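Local structure of activated BY transcription factor SSRB (Salmonella enterica, 2WNW) at residues A[34-48]-A[373-387]. The protein is a glycoside hydrolase family 30 protein that joins a TIM barrel to a beta-sandwich domain and is named for its activation by the transcription factor SsrB. Sequence-based numbering, arbitrary orientation.
Sequences ISVLPRHALQQIDGF and FCRYVRPGARVMLSS
Phe48 lays one ring face over the backbone of Cys374, its CB 3.6 Å from Cys374 CB, while ring atom CE2 comes to 3.5 Å from Phe373 CB. The two phenylalanine rings meet rim to rim, planes 39° apart, and Val377 CB comes in obliquely near Phe48 CE1. Ile45 crosses Val377 at about a right angle; its first torsion (chi1 67°) places CG1 between backbone N and carbonyl carbon, and from there CD1 extends to 4.0 Å from Val377 CG1, while CG2 faces Val383 CG2. The Gln43 side chain, bent at chi2 (-82°), folds back over Val383, NE2 lying 3.3 Å from Val383 CG2; that nitrogen donates hydrogen bonds to the backbone carbonyls of Phe321 and Cys325. Arg382 stretches across the bulge that shifts the register between Ala41 and Gln44: NH1 donates to Leu42 O at 3.0 Å, close to both the guanidinium and carbonyl planes, while Gln44 CB rests over one guanidinium face. Paired backbone bonds follow, Leu42 N to Val383 O and Val383 N to Gln43 O. At the type I turn Leu37-His40, Leu37 and Leu385 run side by side, CD2 to CD2 3.9 Å, and on the other sheet face Met384 SD packs against Pro38 CG at 3.8 Å. Ser35 and Ser387 form a hydrogen-bonded antiparallel pair. Strand 382-388 thus pairs with both 33-37 and 41-44, and with 393-399 of the beta sandwich, whose Phe398 packs on Val377 and Val383. His40 and Ser387 hydrogen-bond to Glu250 and His274 of the second subunit, respectively. At the other end, Phe48 begins the first TIM-barrel strand, 48-51, and with Phe373 of helix 365-374 packs on Met317 of helix 305-322, linking sandwich to barrel.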
loop_
_atom_site.group_PDB
_atom_site.type_symbol
_atom_site.label_atom_id
_atom_site.label_comp_id
_atom_site.label_asym_id
_atom_site.label_seq_id
_atom_site.Cartn_x
_atom_site.Cartn_y
_atom_site.Cartn_z
ATOM N N ILE A 34 1.602 -3.297 15.152
ATOM C CA ILE A 34 0.614 -2.771 14.225
ATOM C C ILE A 34 0.417 -1.440 14.929
ATOM O O ILE A 34 -0.247 -1.361 15.964
ATOM C CB ILE A 34 -0.707 -3.559 14.183
ATOM C CG1 ILE A 34 -0.510 -4.840 13.365
ATOM C CG2 ILE A 34 -1.797 -2.690 13.539
ATOM C CD1 ILE A 34 -1.781 -5.644 13.130
ATOM N N SER A 35 1.060 -0.409 14.398
ATOM C CA SER A 35 0.992 0.919 14.986
ATOM C C SER A 35 -0.231 1.683 14.515
ATOM O O SER A 35 -0.544 1.693 13.325
ATOM C CB SER A 35 2.248 1.712 14.626
ATOM O OG SER A 35 3.418 1.010 15.008
ATOM N N VAL A 36 -0.923 2.317 15.454
ATOM C CA VAL A 36 -2.099 3.104 15.118
ATOM C C VAL A 36 -1.901 4.532 15.607
ATOM O O VAL A 36 -1.432 4.759 16.727
ATOM C CB VAL A 36 -3.391 2.509 15.739
ATOM C CG1 VAL A 36 -3.632 1.115 15.186
ATOM C CG2 VAL A 36 -3.285 2.464 17.259
ATOM N N LEU A 37 -2.230 5.490 14.748
ATOM C CA LEU A 37 -2.095 6.903 15.082
ATOM C C LEU A 37 -3.436 7.582 14.837
ATOM O O LEU A 37 -3.637 8.239 13.817
ATOM C CB LEU A 37 -1.010 7.561 14.224
ATOM C CG LEU A 37 0.429 7.079 14.431
ATOM C CD1 LEU A 37 0.608 5.718 13.781
ATOM C CD2 LEU A 37 1.403 8.084 13.826
ATOM N N PRO A 38 -4.376 7.423 15.780
ATOM C CA PRO A 38 -5.721 8.001 15.702
ATOM C C PRO A 38 -5.762 9.495 15.409
ATOM O O PRO A 38 -6.694 9.972 14.764
ATOM C CB PRO A 38 -6.315 7.672 17.072
ATOM C CG PRO A 38 -5.638 6.395 17.435
ATOM C CD PRO A 38 -4.211 6.653 17.029
ATOM N N ARG A 39 -4.757 10.233 15.871
ATOM C CA ARG A 39 -4.730 11.677 15.656
ATOM C C ARG A 39 -4.533 12.072 14.200
ATOM O O ARG A 39 -4.803 13.211 13.825
ATOM C CB ARG A 39 -3.644 12.335 16.517
ATOM C CG ARG A 39 -2.219 12.028 16.098
ATOM C CD ARG A 39 -1.228 12.706 17.033
ATOM N NE ARG A 39 0.157 12.385 16.699
ATOM C CZ ARG A 39 0.686 11.170 16.792
ATOM N NH1 ARG A 39 -0.051 10.152 17.211
ATOM N NH2 ARG A 39 1.959 10.974 16.469
ATOM N N HIS A 40 -4.053 11.145 13.376
ATOM C CA HIS A 40 -3.866 11.452 11.964
ATOM C C HIS A 40 -4.978 10.794 11.154
ATOM O O HIS A 40 -4.893 9.621 10.791
ATOM C CB HIS A 40 -2.491 10.982 11.488
ATOM C CG HIS A 40 -1.357 11.733 12.116
ATOM N ND1 HIS A 40 -1.268 13.108 12.079
ATOM C CD2 HIS A 40 -0.277 11.305 12.811
ATOM C CE1 HIS A 40 -0.182 13.495 12.726
ATOM N NE2 HIS A 40 0.436 12.420 13.179
ATOM N N ALA A 41 -6.024 11.570 10.883
ATOM C CA ALA A 41 -7.178 11.083 10.141
ATOM C C ALA A 41 -7.003 11.211 8.635
ATOM O O ALA A 41 -6.400 12.163 8.139
ATOM C CB ALA A 41 -8.431 11.830 10.587
ATOM N N LEU A 42 -7.541 10.240 7.909
ATOM C CA LEU A 42 -7.447 10.245 6.460
ATOM C C LEU A 42 -8.823 10.533 5.847
ATOM O O LEU A 42 -9.523 11.441 6.306
ATOM C CB LEU A 42 -6.858 8.912 5.981
ATOM C CG LEU A 42 -5.489 8.602 6.618
ATOM C CD1 LEU A 42 -4.972 7.253 6.147
ATOM C CD2 LEU A 42 -4.496 9.704 6.263
ATOM N N GLN A 43 -9.227 9.773 4.832
ATOM C CA GLN A 43 -10.510 10.030 4.176
ATOM C C GLN A 43 -11.745 9.648 4.988
ATOM O O GLN A 43 -11.689 8.776 5.857
ATOM C CB GLN A 43 -10.573 9.325 2.814
ATOM C CG GLN A 43 -11.079 7.886 2.864
ATOM C CD GLN A 43 -10.006 6.879 3.242
ATOM O OE1 GLN A 43 -8.940 7.240 3.740
ATOM N NE2 GLN A 43 -10.290 5.602 3.012
ATOM N N GLN A 44 -12.863 10.304 4.681
ATOM C CA GLN A 44 -14.129 10.041 5.359
ATOM C C GLN A 44 -14.902 8.973 4.593
ATOM O O GLN A 44 -14.887 8.949 3.361
ATOM C CB GLN A 44 -14.967 11.319 5.440
ATOM C CG GLN A 44 -16.160 11.216 6.372
ATOM C CD GLN A 44 -16.798 12.568 6.657
ATOM O OE1 GLN A 44 -17.225 12.839 7.779
ATOM N NE2 GLN A 44 -16.872 13.416 5.640
ATOM N N ILE A 45 -15.577 8.089 5.318
ATOM C CA ILE A 45 -16.346 7.032 4.678
ATOM C C ILE A 45 -17.841 7.244 4.911
ATOM O O ILE A 45 -18.248 7.774 5.946
ATOM C CB ILE A 45 -15.884 5.636 5.183
ATOM C CG1 ILE A 45 -16.238 5.443 6.658
ATOM C CG2 ILE A 45 -14.364 5.511 5.018
ATOM C CD1 ILE A 45 -17.572 4.763 6.875
ATOM N N ASP A 46 -18.651 6.834 3.939
ATOM C CA ASP A 46 -20.095 7.016 4.022
ATOM C C ASP A 46 -20.891 5.850 4.600
ATOM O O ASP A 46 -22.062 6.020 4.950
ATOM C CB ASP A 46 -20.650 7.375 2.638
ATOM C CG ASP A 46 -20.023 8.640 2.070
ATOM O OD1 ASP A 46 -19.584 9.485 2.874
ATOM O OD2 ASP A 46 -19.979 8.796 0.830
ATOM N N GLY A 47 -20.280 4.672 4.695
ATOM C CA GLY A 47 -20.990 3.532 5.250
ATOM C C GLY A 47 -20.738 2.187 4.586
ATOM O O GLY A 47 -19.796 2.029 3.803
ATOM N N PHE A 48 -21.593 1.218 4.910
ATOM C CA PHE A 48 -21.505 -0.145 4.382
ATOM C C PHE A 48 -22.904 -0.666 4.076
ATOM O O PHE A 48 -23.873 -0.294 4.741
ATOM C CB PHE A 48 -20.863 -1.093 5.407
ATOM C CG PHE A 48 -19.480 -0.699 5.826
ATOM C CD1 PHE A 48 -19.278 0.360 6.704
ATOM C CD2 PHE A 48 -18.373 -1.373 5.321
ATOM C CE1 PHE A 48 -17.989 0.744 7.072
ATOM C CE2 PHE A 48 -17.087 -0.999 5.681
ATOM C CZ PHE A 48 -16.893 0.063 6.558
ATOM N N PHE A 373 -16.546 -5.134 9.814
ATOM C CA PHE A 373 -16.531 -3.715 9.467
ATOM C C PHE A 373 -17.848 -2.996 9.800
ATOM O O PHE A 373 -17.904 -2.122 10.668
ATOM C CB PHE A 373 -16.305 -3.502 7.965
ATOM C CG PHE A 373 -14.879 -3.633 7.518
ATOM C CD1 PHE A 373 -14.346 -4.876 7.205
ATOM C CD2 PHE A 373 -14.080 -2.503 7.369
ATOM C CE1 PHE A 373 -13.032 -4.994 6.743
ATOM C CE2 PHE A 373 -12.766 -2.611 6.908
ATOM C CZ PHE A 373 -12.245 -3.860 6.594
ATOM N N CYS A 374 -18.902 -3.381 9.086
ATOM C CA CYS A 374 -20.210 -2.735 9.197
ATOM C C CYS A 374 -20.899 -2.683 10.552
ATOM O O CYS A 374 -21.662 -1.755 10.813
ATOM C CB CYS A 374 -21.171 -3.329 8.160
ATOM S SG CYS A 374 -21.784 -4.978 8.532
ATOM N N ARG A 375 -20.641 -3.657 11.415
ATOM C CA ARG A 375 -21.277 -3.663 12.728
ATOM C C ARG A 375 -20.681 -2.628 13.675
ATOM O O ARG A 375 -21.315 -2.243 14.663
ATOM C CB ARG A 375 -21.154 -5.053 13.371
ATOM C CG ARG A 375 -21.809 -6.171 12.571
ATOM C CD ARG A 375 -21.428 -7.545 13.110
ATOM N NE ARG A 375 -22.157 -7.896 14.326
ATOM C CZ ARG A 375 -23.416 -8.326 14.347
ATOM N NH1 ARG A 375 -24.101 -8.463 13.218
ATOM N NH2 ARG A 375 -23.990 -8.636 15.503
ATOM N N TYR A 376 -19.482 -2.150 13.364
ATOM C CA TYR A 376 -18.800 -1.212 14.253
ATOM C C TYR A 376 -18.411 0.153 13.704
ATOM O O TYR A 376 -18.224 1.092 14.479
ATOM C CB TYR A 376 -17.555 -1.904 14.813
ATOM C CG TYR A 376 -17.838 -3.332 15.213
ATOM C CD1 TYR A 376 -18.613 -3.622 16.337
ATOM C CD2 TYR A 376 -17.416 -4.392 14.414
ATOM C CE1 TYR A 376 -18.968 -4.932 16.646
ATOM C CE2 TYR A 376 -17.765 -5.701 14.712
ATOM C CZ TYR A 376 -18.545 -5.965 15.825
ATOM O OH TYR A 376 -18.936 -7.256 16.086
ATOM N N VAL A 377 -18.275 0.271 12.387
ATOM C CA VAL A 377 -17.895 1.545 11.779
ATOM C C VAL A 377 -19.149 2.280 11.309
ATOM O O VAL A 377 -19.977 1.718 10.591
ATOM C CB VAL A 377 -16.930 1.318 10.587
ATOM C CG1 VAL A 377 -16.468 2.650 10.025
ATOM C CG2 VAL A 377 -15.730 0.489 11.046
ATOM N N ARG A 378 -19.283 3.539 11.716
ATOM C CA ARG A 378 -20.458 4.337 11.368
ATOM C C ARG A 378 -20.217 5.358 10.265
ATOM O O ARG A 378 -19.086 5.780 10.025
ATOM C CB ARG A 378 -20.966 5.079 12.609
ATOM C CG ARG A 378 -21.272 4.197 13.810
ATOM C CD ARG A 378 -20.729 4.859 15.066
ATOM N NE ARG A 378 -21.112 4.178 16.299
ATOM C CZ ARG A 378 -20.531 4.396 17.477
ATOM N NH1 ARG A 378 -19.539 5.271 17.579
ATOM N NH2 ARG A 378 -20.952 3.752 18.559
ATOM N N PRO A 379 -21.295 5.777 9.577
ATOM C CA PRO A 379 -21.173 6.765 8.503
ATOM C C PRO A 379 -20.509 8.018 9.064
ATOM O O PRO A 379 -20.790 8.411 10.196
ATOM C CB PRO A 379 -22.625 7.018 8.107
ATOM C CG PRO A 379 -23.272 5.697 8.359
ATOM C CD PRO A 379 -22.687 5.307 9.700
ATOM N N GLY A 380 -19.623 8.631 8.286
ATOM C CA GLY A 380 -18.944 9.832 8.747
ATOM C C GLY A 380 -17.601 9.572 9.410
ATOM O O GLY A 380 -16.810 10.496 9.611
ATOM N N ALA A 381 -17.339 8.318 9.762
ATOM C CA ALA A 381 -16.070 7.964 10.384
ATOM C C ALA A 381 -14.941 8.224 9.392
ATOM O O ALA A 381 -15.165 8.285 8.181
ATOM C CB ALA A 381 -16.076 6.486 10.786
ATOM N N ARG A 382 -13.729 8.394 9.904
ATOM C CA ARG A 382 -12.581 8.604 9.037
ATOM C C ARG A 382 -11.568 7.494 9.252
ATOM O O ARG A 382 -11.422 6.975 10.359
ATOM C CB ARG A 382 -11.917 9.961 9.307
ATOM C CG ARG A 382 -12.670 11.144 8.713
ATOM C CD ARG A 382 -11.901 12.444 8.885
ATOM N NE ARG A 382 -12.622 13.585 8.321
ATOM C CZ ARG A 382 -12.575 13.957 7.044
ATOM N NH1 ARG A 382 -11.832 13.286 6.172
ATOM N NH2 ARG A 382 -13.282 15.004 6.638
ATOM N N VAL A 383 -10.889 7.107 8.181
ATOM C CA VAL A 383 -9.864 6.085 8.285
ATOM C C VAL A 383 -8.709 6.754 9.024
ATOM O O VAL A 383 -8.461 7.944 8.837
ATOM C CB VAL A 383 -9.382 5.631 6.890
ATOM C CG1 VAL A 383 -8.086 4.832 7.012
ATOM C CG2 VAL A 383 -10.462 4.791 6.220
ATOM N N MET A 384 -8.022 6.009 9.880
ATOM C CA MET A 384 -6.895 6.578 10.608
ATOM C C MET A 384 -5.597 6.000 10.063
ATOM O O MET A 384 -5.591 4.936 9.442
ATOM C CB MET A 384 -6.992 6.261 12.105
ATOM C CG MET A 384 -6.742 4.798 12.450
ATOM S SD MET A 384 -6.537 4.543 14.236
ATOM C CE MET A 384 -8.045 3.688 14.641
ATOM N N LEU A 385 -4.499 6.710 10.285
ATOM C CA LEU A 385 -3.201 6.236 9.837
ATOM C C LEU A 385 -2.797 5.059 10.719
ATOM O O LEU A 385 -2.968 5.100 11.938
ATOM C CB LEU A 385 -2.153 7.346 9.967
ATOM C CG LEU A 385 -0.701 6.927 9.726
ATOM C CD1 LEU A 385 -0.522 6.546 8.257
ATOM C CD2 LEU A 385 0.241 8.070 10.101
ATOM N N SER A 386 -2.278 4.005 10.103
ATOM C CA SER A 386 -1.812 2.842 10.848
ATOM C C SER A 386 -0.818 2.101 9.962
ATOM O O SER A 386 -0.798 2.304 8.746
ATOM C CB SER A 386 -2.979 1.919 11.221
ATOM O OG SER A 386 -3.573 1.328 10.080
ATOM N N SER A 387 0.024 1.272 10.568
ATOM C CA SER A 387 1.004 0.505 9.807
ATOM C C SER A 387 1.230 -0.855 10.450
ATOM O O SER A 387 1.119 -1.011 11.671
ATOM C CB SER A 387 2.335 1.267 9.697
ATOM O OG SER A 387 2.978 1.416 10.954
#